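Local atomic coordinates of farnesyl diphosphate synthase (Rhodobacter capsulatus, PDB entry 3M0G), a protein that probably condenses isopentenyl diphosphate with an allylic diphosphate such as farnesyl diphosphate in magnesium-dependent isoprenoid chain elongation. Residues L182-A187 / A203-L208; G209-I214 / D258-A263; L44-A49 / P65-V70; L117-C122 / A139-S144; A54-S59 / I192-D197. All coordinates share one frame; numbering follows the deposited sequence.

Contacts 1 to 4 are buried packings of antiparallel helices, while contact 5 lies at the surface, where two helices end. Contacts 1 and 2 share helix 199-219, whose successive turns meet helix 168-194 and then helix 249-265. Contacts 3 and 5 share helix 44-55; contacts 1 and 5 share helix 168-194. Chemistry follows place: contacts 1 and 3 bring backbones close through alanines, contact 2 packs branched aliphatic chains, and contact 4 spans a wider gap with a phenylalanine that also reaches the second subunit. Only in contact 5 does a water link the two segments. Contacts 2 and 4 lie on opposite sides of the chain's centre, about 24 Å apart between centres.

Contact 1: L182-A187 / A203-L208; sequences LISFAA and AYATAL
Tyr-204 is the first residue of 203-208 to meet the other helix: its CD2 lies 4.2 Å from CB of Ala-187, and this methyl comes to the edge of the ring, near its plane, not over a face. With CG turned opposite the backbone N (chi1 167°), the ring is carried along the interface, and its OH runs on to a hydrogen bond with the backbone O of Leu-277. Leu-48 and residues of helix 275-285 also pack on this side chain. The next residue, Ala-205, points toward the partner helix and fills the middle of the contact. Its CB presses on the backbone of Ser-184, 3.5 Å from CA, and the CB of Ala-187 is 3.8 Å from the same methyl. The CA atoms of Ser-184 and Ala-205 are therefore only 4.9 Å apart. One turn on, Leu-208 extends CD2 to within 4.3 Å of CG2 of Ile-183, closing the far end with a methyl-to-methyl touch. These consecutive helices form an antiparallel hairpin, their axes 8.6 Å apart at an angle of 148°. No hydrogen bond passes between the segments, and Ser-184 OG pairs instead with the side chain of Gln-188 on its own helix. Cohesion here rests on apolar contact, and the close approach of the backbones depends on the small size of the alanine and serine between them.

Contact 2: G209-I214 / D258-A263; sequences GLAFQI and DLVAEA
Leu-259 pushes its CD1 methyl against the side chain of Leu-210, where it lies 3.4 Å from CG, tighter than usual van der Waals contact, and 3.6 Å from CD2. The same methyl is 3.7 Å from CD1 of Ile-214 and so rests against two aliphatic chains of helix 199-219, a turn apart. Leu-210 is met obliquely, whereas Ile-214 lies across Leu-259 at about a right angle. The torsions make this grouping possible: Leu-259 holds CG opposite its carbonyl carbon (chi1 -70°), while in Leu-210 CG is opposite the backbone N (chi1 -176°), which brings CD1 of Leu-259 against CG of Leu-210. Ala-211 points its methyl into the same interface, 4.2 Å from CB of Leu-259. CG2 of Val-260 also approaches this methyl, to 3.8 Å, and carries the apolar surface on toward helix 275-285, where Ile-285 touches both Ala-211 and Val-260. Phe-243 packs on Leu-210 and Ile-214. The two helices run antiparallel at 154°, with their axes 8.8 Å apart. The side-chain contacts between the segments are all aliphatic, and no hydrogen bond joins them. Such layers of mostly antiparallel helices, held together by interlocking aliphatic side chains, are characteristic of the all-helical isoprenoid synthase fold to which polyprenyl synthases belong.

Contact 3: L44-A49 / P65-V70; sequences LRAFLA and PAALAV
Val-70 has CG1 set between its own backbone N and carbonyl carbon (chi1 73°), a rotation that turns both methyls to Arg-45. Val-70 CG1 lies 3.7 Å from the backbone C of Arg-45 and 3.8 Å from CB of Arg-45, and Val-70 CG2 is 3.9 Å from that CB. Arg-45 offers only the root of its side chain: CG opposite the carbonyl carbon (chi1 -65°) and an extended chain lead the guanidinium away, to where Phe-212 of helix 199-219 packs on the residue. Helices 44-55 and 60-81 thereby form an antiparallel hairpin, crossing at 153° with axes 8.1 Å apart; in this family the second of them leads into the first aspartate-rich motif, which in relatives binds magnesium. The middle of the hairpin belongs to alanines. Ala-46 and Ala-67 bring their CA atoms to 4.2 Å, with the methyl of Ala-67 3.8 Å from O of Ala-46 and the two CB atoms 4.0 Å apart. One turn later Ala-49 lays its CB over the backbone of Ala-67, 4.1 Å from CA. Near the start of helix 44-55, the backbone N of Ala-46 is hydrogen-bonded to OE2 of Glu-71, just beyond Val-70.

Contact 4: L117-C122 / A139-S144; sequences LAFELC and ALAQAS
Leu-140 places its CD2 methyl over one face of the Phe-119 ring, 3.9 Å from the centroid and 17° off the ring normal, a CH-pi contact. SG of Cys-122 lies 3.6 Å from CD2 of Leu-140, so the methyl touches both sulfur and ring. The ring reaches it because Phe-119 keeps CG opposite its carbonyl carbon (chi1 -77°), and the far end of the ring goes on to meet the backbone of Ala-141 edge-on, CZ lying 3.7 Å from CA. Ala-118 touches the same methyl less closely, CB 4.1 Å from Leu-140 CD2. The axes, 11.2 Å apart, are spaced by the Phe-119 ring and the Leu-140 side chain. Packing is looser at Ser-144, which points across but turns its OG back to O of Leu-140, 2.7 Å away. On the outer side Gln-142 is exposed, while Glu-120 packs on Gln-142 of the second subunit. Phe-119 also stacks on Phe-119 of that subunit. Replacing Phe-119 with an alanine would probably open a gap beneath Leu-140 and lose the ring stack between the two subunits. Between the segments no hydrogen bond is formed; cohesion rests on apolar and CH-pi contact, and the same ring continues into the dimer contact.

Contact 5: A54-S59 / I192-D197; sequences AIHGIS and ILAGAD. Unlike the reference sequence in segment 192-197: Leu-193 (reference Ile).
Two Schellman turns pack together at the protein surface, His-56 and Ile-58 at the end of helix 44-55 meeting Leu-193, Ala-194 and Ala-196 at the end of helix 168-194. CB of His-56 lies 3.5 Å from CB of Ala-194. Its imidazole, with CG opposite the carbonyl carbon (chi1 -68°), then leans along the second turn, where CD2 comes to 3.6 Å from CB of Ala-196; both methyls approach the ring obliquely. A water lying in the plane of the ring is 2.8 Å from NE2 and gives a hydrogen bond of 2.7 Å to O of Asp-197, joining the two turns indirectly. At the other ring nitrogen, ND1 is hydrogen-bonded to O of Ser-52 in the last turn of its own helix, so the ring is fixed at two points; the ring of Tyr-270 also meets it, steeply inclined. An alanine in place of His-56 would keep the CB contact but would probably leave the water without its imidazole partner, breaking the bridge to Asp-197 O, and Ala-196 without its ring neighbour. Each turn is closed by a glycine with positive phi, Gly-57 at 70° and Gly-195 at 61°, which ends the helix and turns the chain so that the residues flanking it can meet. Ile-58 follows Gly-57 and inserts its CD1 against the end of the other helix, 3.5 Å from O of Leu-193 and 3.7 Å from its CB. The same methyl is 3.8 Å from CB of Ala-194, which thus has His-56 and Ile-58 as neighbours.

Contact 1: L182-A187 / A203-L208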
# COMPACT_ATOMS: atom_id res chain seq x y z
N LEU B 182 4.30 -10.20 -8.98
CA LEU B 182 4.94 -8.87 -9.18
C LEU B 182 5.66 -8.78 -10.49
O LEU B 182 5.66 -7.71 -11.13
CB LEU B 182 5.94 -8.52 -8.07
CG LEU B 182 6.21 -7.02 -7.81
CD1 LEU B 182 4.91 -6.22 -7.60
CD2 LEU B 182 7.20 -6.73 -6.69
N ILE B 183 6.30 -9.88 -10.88
CA ILE B 183 6.95 -9.94 -12.22
C ILE B 183 5.92 -9.82 -13.34
O ILE B 183 6.23 -9.23 -14.42
CB ILE B 183 7.81 -11.22 -12.36
CG1 ILE B 183 9.17 -11.03 -11.67
CG2 ILE B 183 7.97 -11.65 -13.85
CD1 ILE B 183 9.68 -12.29 -10.91
N SER B 184 4.76 -10.43 -13.15
CA SER B 184 3.67 -10.36 -14.12
C SER B 184 3.11 -8.95 -14.21
O SER B 184 2.80 -8.45 -15.32
CB SER B 184 2.54 -11.35 -13.77
OG SER B 184 1.52 -11.27 -14.77
N PHE B 185 2.98 -8.28 -13.06
CA PHE B 185 2.65 -6.86 -13.13
C PHE B 185 3.64 -6.12 -14.02
O PHE B 185 3.20 -5.43 -14.93
CB PHE B 185 2.59 -6.16 -11.79
CG PHE B 185 2.48 -4.66 -11.91
CD1 PHE B 185 1.23 -4.07 -12.20
CD2 PHE B 185 3.60 -3.85 -11.79
CE1 PHE B 185 1.11 -2.67 -12.33
CE2 PHE B 185 3.47 -2.45 -11.91
CZ PHE B 185 2.22 -1.87 -12.18
N ALA B 186 4.95 -6.24 -13.75
CA ALA B 186 5.97 -5.50 -14.54
C ALA B 186 5.88 -5.77 -16.04
O ALA B 186 6.03 -4.86 -16.87
CB ALA B 186 7.41 -5.82 -14.05
N ALA B 187 5.66 -7.04 -16.37
CA ALA B 187 5.63 -7.48 -17.76
C ALA B 187 4.40 -6.97 -18.49
O ALA B 187 4.46 -6.68 -19.66
CB ALA B 187 5.70 -9.00 -17.83
N ALA B 203 1.37 -14.48 -20.21
CA ALA B 203 1.80 -15.87 -20.39
C ALA B 203 3.32 -15.99 -20.26
O ALA B 203 3.82 -16.89 -19.59
CB ALA B 203 1.31 -16.42 -21.76
N TYR B 204 4.02 -15.08 -20.93
CA TYR B 204 5.46 -14.85 -20.79
C TYR B 204 5.87 -14.80 -19.32
O TYR B 204 6.79 -15.50 -18.88
CB TYR B 204 5.85 -13.54 -21.50
CG TYR B 204 7.25 -13.01 -21.18
CD1 TYR B 204 8.39 -13.57 -21.78
CD2 TYR B 204 7.42 -11.94 -20.30
CE1 TYR B 204 9.68 -13.07 -21.48
CE2 TYR B 204 8.70 -11.44 -20.00
CZ TYR B 204 9.81 -12.00 -20.59
OH TYR B 204 11.07 -11.50 -20.29
N ALA B 205 5.17 -13.99 -18.56
CA ALA B 205 5.49 -13.73 -17.15
C ALA B 205 5.22 -14.91 -16.21
O ALA B 205 6.00 -15.16 -15.30
CB ALA B 205 4.72 -12.49 -16.69
N THR B 206 4.12 -15.63 -16.46
CA THR B 206 3.78 -16.85 -15.74
C THR B 206 4.92 -17.87 -15.87
O THR B 206 5.36 -18.46 -14.88
CB THR B 206 2.45 -17.47 -16.29
OG1 THR B 206 1.39 -16.51 -16.23
CG2 THR B 206 2.04 -18.70 -15.49
N ALA B 207 5.44 -18.04 -17.10
CA ALA B 207 6.57 -18.95 -17.33
C ALA B 207 7.89 -18.42 -16.78
O ALA B 207 8.61 -19.16 -16.09
CB ALA B 207 6.69 -19.32 -18.80
N LEU B 208 8.19 -17.15 -17.07
CA LEU B 208 9.36 -16.46 -16.52
C LEU B 208 9.44 -16.46 -14.98
O LEU B 208 10.52 -16.66 -14.41
CB LEU B 208 9.45 -15.01 -17.05
CG LEU B 208 10.59 -14.13 -16.52
CD1 LEU B 208 11.95 -14.75 -16.79
CD2 LEU B 208 10.54 -12.70 -17.10

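Contact 2: G209-I214 / D258-A263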
# COMPACT_ATOMS: atom_id res chain seq x y z
N GLY B 209 8.30 -16.23 -14.33
CA GLY B 209 8.24 -16.16 -12.88
C GLY B 209 8.62 -17.47 -12.22
O GLY B 209 9.36 -17.50 -11.23
N LEU B 210 8.11 -18.56 -12.77
CA LEU B 210 8.48 -19.88 -12.25
C LEU B 210 9.93 -20.27 -12.58
O LEU B 210 10.63 -20.80 -11.73
CB LEU B 210 7.47 -20.94 -12.69
CG LEU B 210 7.65 -22.37 -12.16
CD1 LEU B 210 7.82 -22.41 -10.66
CD2 LEU B 210 6.47 -23.22 -12.62
N ALA B 211 10.39 -19.98 -13.81
CA ALA B 211 11.83 -20.14 -14.12
C ALA B 211 12.71 -19.34 -13.15
O ALA B 211 13.79 -19.79 -12.79
CB ALA B 211 12.13 -19.70 -15.57
N PHE B 212 12.27 -18.14 -12.79
CA PHE B 212 13.01 -17.26 -11.88
C PHE B 212 13.26 -17.93 -10.53
O PHE B 212 14.38 -18.00 -10.05
CB PHE B 212 12.23 -15.94 -11.70
CG PHE B 212 12.79 -15.02 -10.65
CD1 PHE B 212 12.37 -15.10 -9.33
CD2 PHE B 212 13.70 -14.03 -10.99
CE1 PHE B 212 12.89 -14.22 -8.36
CE2 PHE B 212 14.21 -13.15 -10.03
CZ PHE B 212 13.81 -13.25 -8.72
N GLN B 213 12.20 -18.44 -9.94
CA GLN B 213 12.29 -19.05 -8.62
C GLN B 213 13.09 -20.36 -8.64
O GLN B 213 13.94 -20.58 -7.77
CB GLN B 213 10.93 -19.27 -8.02
CG GLN B 213 11.01 -19.77 -6.59
CD GLN B 213 11.69 -18.78 -5.66
OE1 GLN B 213 11.38 -17.57 -5.67
NE2 GLN B 213 12.62 -19.27 -4.85
N ILE B 214 12.81 -21.21 -9.63
CA ILE B 214 13.60 -22.42 -9.87
C ILE B 214 15.12 -22.12 -9.96
O ILE B 214 15.92 -22.76 -9.27
CB ILE B 214 13.07 -23.25 -11.08
CG1 ILE B 214 11.60 -23.62 -10.84
CG2 ILE B 214 13.90 -24.51 -11.29
CD1 ILE B 214 10.86 -24.24 -12.04
N ASP B 258 12.77 -25.40 -19.93
CA ASP B 258 11.48 -25.59 -20.61
C ASP B 258 10.51 -24.41 -20.39
O ASP B 258 9.76 -24.07 -21.30
CB ASP B 258 10.82 -26.90 -20.17
CG ASP B 258 11.48 -28.15 -20.78
OD1 ASP B 258 12.55 -28.04 -21.45
OD2 ASP B 258 10.93 -29.25 -20.59
N LEU B 259 10.52 -23.82 -19.20
CA LEU B 259 9.65 -22.66 -18.90
C LEU B 259 10.12 -21.40 -19.62
O LEU B 259 9.31 -20.60 -20.05
CB LEU B 259 9.52 -22.43 -17.40
CG LEU B 259 8.72 -23.45 -16.60
CD1 LEU B 259 9.04 -23.27 -15.14
CD2 LEU B 259 7.20 -23.34 -16.85
N VAL B 260 11.43 -21.24 -19.76
CA VAL B 260 12.01 -20.14 -20.54
C VAL B 260 11.63 -20.25 -22.02
O VAL B 260 11.38 -19.25 -22.69
CB VAL B 260 13.53 -20.03 -20.33
CG1 VAL B 260 14.20 -19.15 -21.40
CG2 VAL B 260 13.83 -19.49 -18.93
N ALA B 261 11.54 -21.48 -22.53
CA ALA B 261 11.10 -21.70 -23.91
C ALA B 261 9.61 -21.41 -24.03
O ALA B 261 9.16 -20.91 -25.04
CB ALA B 261 11.44 -23.12 -24.38
N GLU B 262 8.85 -21.71 -22.97
CA GLU B 262 7.42 -21.41 -22.96
C GLU B 262 7.20 -19.90 -22.94
O GLU B 262 6.29 -19.40 -23.59
CB GLU B 262 6.71 -22.03 -21.75
CG GLU B 262 6.92 -23.53 -21.55
CD GLU B 262 5.89 -24.41 -22.24
OE1 GLU B 262 5.80 -24.37 -23.48
OE2 GLU B 262 5.18 -25.16 -21.53
N ALA B 263 8.06 -19.19 -22.18
CA ALA B 263 7.99 -17.74 -22.06
C ALA B 263 8.34 -17.07 -23.38
O ALA B 263 7.70 -16.09 -23.75
CB ALA B 263 8.92 -17.26 -20.98

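Contact 3: L44-A49 / P65-V70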
# COMPACT_ATOMS: atom_id res chain seq x y z
N LEU B 44 15.35 -5.98 -12.23
CA LEU B 44 14.63 -6.87 -13.19
C LEU B 44 13.23 -6.36 -13.53
O LEU B 44 12.84 -6.29 -14.68
CB LEU B 44 14.53 -8.33 -12.68
CG LEU B 44 13.70 -9.36 -13.48
CD1 LEU B 44 14.16 -9.48 -14.92
CD2 LEU B 44 13.67 -10.72 -12.80
N ARG B 45 12.48 -5.99 -12.50
CA ARG B 45 11.08 -5.62 -12.66
C ARG B 45 10.94 -4.30 -13.42
O ARG B 45 10.18 -4.20 -14.39
CB ARG B 45 10.41 -5.60 -11.29
CG ARG B 45 10.38 -7.01 -10.70
CD ARG B 45 10.09 -7.00 -9.19
NE ARG B 45 10.25 -8.35 -8.63
CZ ARG B 45 11.42 -8.90 -8.31
NH1 ARG B 45 12.56 -8.25 -8.50
NH2 ARG B 45 11.46 -10.13 -7.80
N ALA B 46 11.72 -3.31 -12.99
CA ALA B 46 11.80 -2.02 -13.67
C ALA B 46 12.18 -2.25 -15.14
O ALA B 46 11.67 -1.58 -16.03
CB ALA B 46 12.80 -1.15 -12.99
N PHE B 47 13.04 -3.24 -15.37
CA PHE B 47 13.49 -3.55 -16.72
C PHE B 47 12.32 -4.11 -17.54
O PHE B 47 12.08 -3.66 -18.64
CB PHE B 47 14.68 -4.51 -16.67
CG PHE B 47 15.21 -4.90 -18.01
CD1 PHE B 47 16.16 -4.12 -18.65
CD2 PHE B 47 14.78 -6.07 -18.61
CE1 PHE B 47 16.67 -4.49 -19.90
CE2 PHE B 47 15.28 -6.46 -19.86
CZ PHE B 47 16.22 -5.67 -20.50
N LEU B 48 11.58 -5.05 -16.98
CA LEU B 48 10.40 -5.64 -17.63
C LEU B 48 9.27 -4.66 -17.96
O LEU B 48 8.58 -4.82 -18.98
CB LEU B 48 9.84 -6.77 -16.76
CG LEU B 48 10.62 -8.09 -16.67
CD1 LEU B 48 9.90 -8.97 -15.66
CD2 LEU B 48 10.67 -8.78 -18.00
N ALA B 49 9.12 -3.64 -17.12
CA ALA B 49 8.12 -2.61 -17.33
C ALA B 49 8.53 -1.77 -18.51
O ALA B 49 7.76 -1.56 -19.45
CB ALA B 49 7.99 -1.73 -16.08
N PRO B 65 7.57 6.16 -14.45
CA PRO B 65 6.82 6.08 -13.19
C PRO B 65 6.31 4.66 -12.89
O PRO B 65 6.21 4.30 -11.73
CB PRO B 65 5.64 7.03 -13.41
CG PRO B 65 6.14 7.99 -14.47
CD PRO B 65 6.99 7.16 -15.36
N ALA B 66 6.01 3.88 -13.92
CA ALA B 66 5.58 2.50 -13.72
C ALA B 66 6.74 1.62 -13.25
O ALA B 66 6.57 0.77 -12.37
CB ALA B 66 4.94 1.93 -14.98
N ALA B 67 7.91 1.86 -13.83
CA ALA B 67 9.14 1.17 -13.45
C ALA B 67 9.49 1.51 -12.02
O ALA B 67 9.89 0.64 -11.24
CB ALA B 67 10.28 1.58 -14.36
N LEU B 68 9.35 2.78 -11.67
CA LEU B 68 9.59 3.25 -10.32
C LEU B 68 8.63 2.61 -9.32
O LEU B 68 9.03 2.15 -8.25
CB LEU B 68 9.53 4.77 -10.26
CG LEU B 68 10.77 5.48 -10.83
CD1 LEU B 68 10.70 7.00 -10.63
CD2 LEU B 68 12.04 4.90 -10.20
N ALA B 69 7.35 2.56 -9.69
CA ALA B 69 6.34 1.99 -8.81
C ALA B 69 6.63 0.54 -8.45
O ALA B 69 6.50 0.15 -7.27
CB ALA B 69 4.94 2.11 -9.42
N VAL B 70 6.99 -0.28 -9.45
CA VAL B 70 7.27 -1.69 -9.20
C VAL B 70 8.54 -1.89 -8.39
O VAL B 70 8.60 -2.80 -7.56
CB VAL B 70 7.20 -2.63 -10.48
CG1 VAL B 70 8.38 -2.45 -11.43
CG2 VAL B 70 7.05 -4.08 -10.10

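Contact 4: L117-C122 / A139-S144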
# COMPACT_ATOMS: atom_id res chain seq x y z
N LEU B 117 4.18 4.96 -1.72
CA LEU B 117 4.90 5.62 -2.82
C LEU B 117 4.65 4.94 -4.17
O LEU B 117 4.44 5.65 -5.19
CB LEU B 117 6.42 5.71 -2.53
CG LEU B 117 7.26 6.59 -3.47
CD1 LEU B 117 6.82 8.06 -3.39
CD2 LEU B 117 8.73 6.49 -3.10
N ALA B 118 4.74 3.61 -4.20
CA ALA B 118 4.46 2.81 -5.41
C ALA B 118 3.12 3.19 -6.06
O ALA B 118 3.05 3.43 -7.27
CB ALA B 118 4.49 1.31 -5.11
N PHE B 119 2.06 3.22 -5.26
CA PHE B 119 0.72 3.61 -5.74
C PHE B 119 0.61 5.07 -6.21
O PHE B 119 -0.13 5.37 -7.18
CB PHE B 119 -0.37 3.22 -4.71
CG PHE B 119 -0.69 1.75 -4.74
CD1 PHE B 119 -1.41 1.20 -5.81
CD2 PHE B 119 -0.24 0.90 -3.73
CE1 PHE B 119 -1.68 -0.16 -5.87
CE2 PHE B 119 -0.51 -0.49 -3.77
CZ PHE B 119 -1.25 -1.01 -4.83
N GLU B 120 1.35 5.96 -5.56
CA GLU B 120 1.31 7.38 -5.88
C GLU B 120 1.92 7.56 -7.26
O GLU B 120 1.39 8.27 -8.11
CB GLU B 120 2.12 8.18 -4.85
CG GLU B 120 2.13 9.69 -5.10
CD GLU B 120 2.48 10.50 -3.85
OE1 GLU B 120 3.66 10.49 -3.42
OE2 GLU B 120 1.58 11.17 -3.31
N LEU B 121 3.03 6.88 -7.46
CA LEU B 121 3.74 6.84 -8.74
C LEU B 121 2.86 6.43 -9.92
O LEU B 121 3.03 6.94 -11.01
CB LEU B 121 4.94 5.90 -8.63
CG LEU B 121 6.01 6.51 -7.74
CD1 LEU B 121 7.05 5.48 -7.40
CD2 LEU B 121 6.59 7.69 -8.45
N CYS B 122 1.97 5.47 -9.70
CA CYS B 122 0.98 5.03 -10.71
C CYS B 122 0.02 6.12 -11.19
O CYS B 122 -0.70 5.92 -12.17
CB CYS B 122 0.18 3.84 -10.17
SG CYS B 122 1.18 2.30 -10.08
N ALA B 139 -3.95 -3.32 -11.38
CA ALA B 139 -3.04 -4.42 -11.68
C ALA B 139 -1.97 -4.57 -10.62
O ALA B 139 -1.63 -5.68 -10.26
CB ALA B 139 -2.42 -4.24 -13.08
N LEU B 140 -1.46 -3.44 -10.10
CA LEU B 140 -0.45 -3.42 -9.04
C LEU B 140 -1.03 -3.95 -7.75
O LEU B 140 -0.40 -4.75 -7.05
CB LEU B 140 0.08 -1.99 -8.80
CG LEU B 140 1.22 -1.78 -7.79
CD1 LEU B 140 2.43 -2.70 -8.06
CD2 LEU B 140 1.65 -0.33 -7.63
N ALA B 141 -2.26 -3.53 -7.47
CA ALA B 141 -2.95 -3.99 -6.26
C ALA B 141 -3.26 -5.47 -6.28
O ALA B 141 -3.10 -6.16 -5.27
CB ALA B 141 -4.22 -3.18 -6.04
N GLN B 142 -3.75 -5.98 -7.41
CA GLN B 142 -3.98 -7.42 -7.54
C GLN B 142 -2.71 -8.23 -7.26
O GLN B 142 -2.74 -9.23 -6.54
CB GLN B 142 -4.55 -7.74 -8.93
CG GLN B 142 -6.05 -7.48 -9.04
CD GLN B 142 -6.52 -7.30 -10.47
OE1 GLN B 142 -6.15 -8.05 -11.37
NE2 GLN B 142 -7.37 -6.28 -10.69
N ALA B 143 -1.60 -7.78 -7.84
CA ALA B 143 -0.35 -8.51 -7.77
C ALA B 143 0.30 -8.48 -6.37
O ALA B 143 0.99 -9.43 -5.98
CB ALA B 143 0.62 -8.00 -8.86
N SER B 144 0.04 -7.42 -5.61
CA SER B 144 0.85 -7.11 -4.44
C SER B 144 0.15 -7.54 -3.17
O SER B 144 0.80 -7.71 -2.16
CB SER B 144 1.13 -5.60 -4.35
OG SER B 144 1.82 -5.17 -5.52

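Contact 5: A54-S59 / I192-D197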
# COMPACT_ATOMS: atom_id res chain seq x y z
N ALA B 54 8.32 -0.49 -24.30
CA ALA B 54 9.03 -0.33 -25.57
C ALA B 54 8.42 -1.12 -26.73
O ALA B 54 8.33 -0.63 -27.85
CB ALA B 54 10.49 -0.71 -25.39
N ILE B 55 8.03 -2.37 -26.47
CA ILE B 55 7.41 -3.24 -27.48
C ILE B 55 6.12 -2.62 -28.03
O ILE B 55 5.74 -2.87 -29.18
CB ILE B 55 7.05 -4.64 -26.91
CG1 ILE B 55 8.31 -5.41 -26.50
CG2 ILE B 55 6.28 -5.46 -27.93
CD1 ILE B 55 8.00 -6.61 -25.65
N HIS B 56 5.48 -1.81 -27.20
CA HIS B 56 4.26 -1.11 -27.59
C HIS B 56 4.55 0.33 -28.02
O HIS B 56 3.65 1.19 -28.06
CB HIS B 56 3.25 -1.18 -26.45
CG HIS B 56 2.72 -2.56 -26.21
ND1 HIS B 56 3.36 -3.48 -25.41
CD2 HIS B 56 1.63 -3.19 -26.71
CE1 HIS B 56 2.68 -4.61 -25.41
NE2 HIS B 56 1.63 -4.46 -26.20
N GLY B 57 5.82 0.58 -28.35
CA GLY B 57 6.27 1.86 -28.89
C GLY B 57 6.28 3.01 -27.90
O GLY B 57 6.31 4.18 -28.31
N ILE B 58 6.24 2.69 -26.61
CA ILE B 58 6.18 3.69 -25.54
C ILE B 58 7.59 3.95 -24.99
O ILE B 58 8.34 3.00 -24.73
CB ILE B 58 5.20 3.24 -24.41
CG1 ILE B 58 3.75 3.28 -24.93
CG2 ILE B 58 5.36 4.09 -23.13
CD1 ILE B 58 2.72 2.73 -23.96
N SER B 59 7.93 5.24 -24.84
CA SER B 59 9.26 5.66 -24.38
C SER B 59 9.58 5.24 -22.95
O SER B 59 8.68 4.95 -22.17
CB SER B 59 9.44 7.18 -24.53
OG SER B 59 8.86 7.90 -23.45
N ILE B 192 -0.57 -2.43 -20.51
CA ILE B 192 -1.52 -1.53 -19.82
C ILE B 192 -1.42 -0.10 -20.32
O ILE B 192 -2.45 0.52 -20.65
CB ILE B 192 -1.37 -1.59 -18.26
CG1 ILE B 192 -1.71 -2.99 -17.77
CG2 ILE B 192 -2.27 -0.51 -17.55
CD1 ILE B 192 -1.21 -3.34 -16.36
N LEU B 193 -0.20 0.43 -20.41
CA LEU B 193 0.02 1.81 -20.82
C LEU B 193 -0.29 2.04 -22.30
O LEU B 193 -0.48 3.18 -22.72
CB LEU B 193 1.45 2.28 -20.49
CG LEU B 193 1.99 2.23 -19.05
CD1 LEU B 193 3.43 2.74 -18.99
CD2 LEU B 193 1.11 2.97 -18.03
N ALA B 194 -0.34 0.97 -23.09
CA ALA B 194 -0.65 1.07 -24.51
C ALA B 194 -2.11 0.74 -24.81
O ALA B 194 -2.55 0.84 -25.93
CB ALA B 194 0.27 0.15 -25.33
N GLY B 195 -2.86 0.34 -23.78
CA GLY B 195 -4.24 -0.11 -23.94
C GLY B 195 -4.39 -1.34 -24.83
O GLY B 195 -5.42 -1.50 -25.51
N ALA B 196 -3.38 -2.21 -24.82
CA ALA B 196 -3.32 -3.34 -25.74
C ALA B 196 -3.53 -4.68 -25.05
O ALA B 196 -3.66 -4.74 -23.82
CB ALA B 196 -2.00 -3.32 -26.50
N ASP B 197 -3.56 -5.74 -25.85
CA ASP B 197 -3.67 -7.12 -25.37
C ASP B 197 -2.60 -7.40 -24.31
O ASP B 197 -1.41 -7.19 -24.56
CB ASP B 197 -3.49 -8.09 -26.54
CG ASP B 197 -4.12 -9.46 -26.30
OD1 ASP B 197 -4.33 -9.86 -25.14
OD2 ASP B 197 -4.41 -10.16 -27.30
O HOH W 1 -0.18 -6.54 -26.82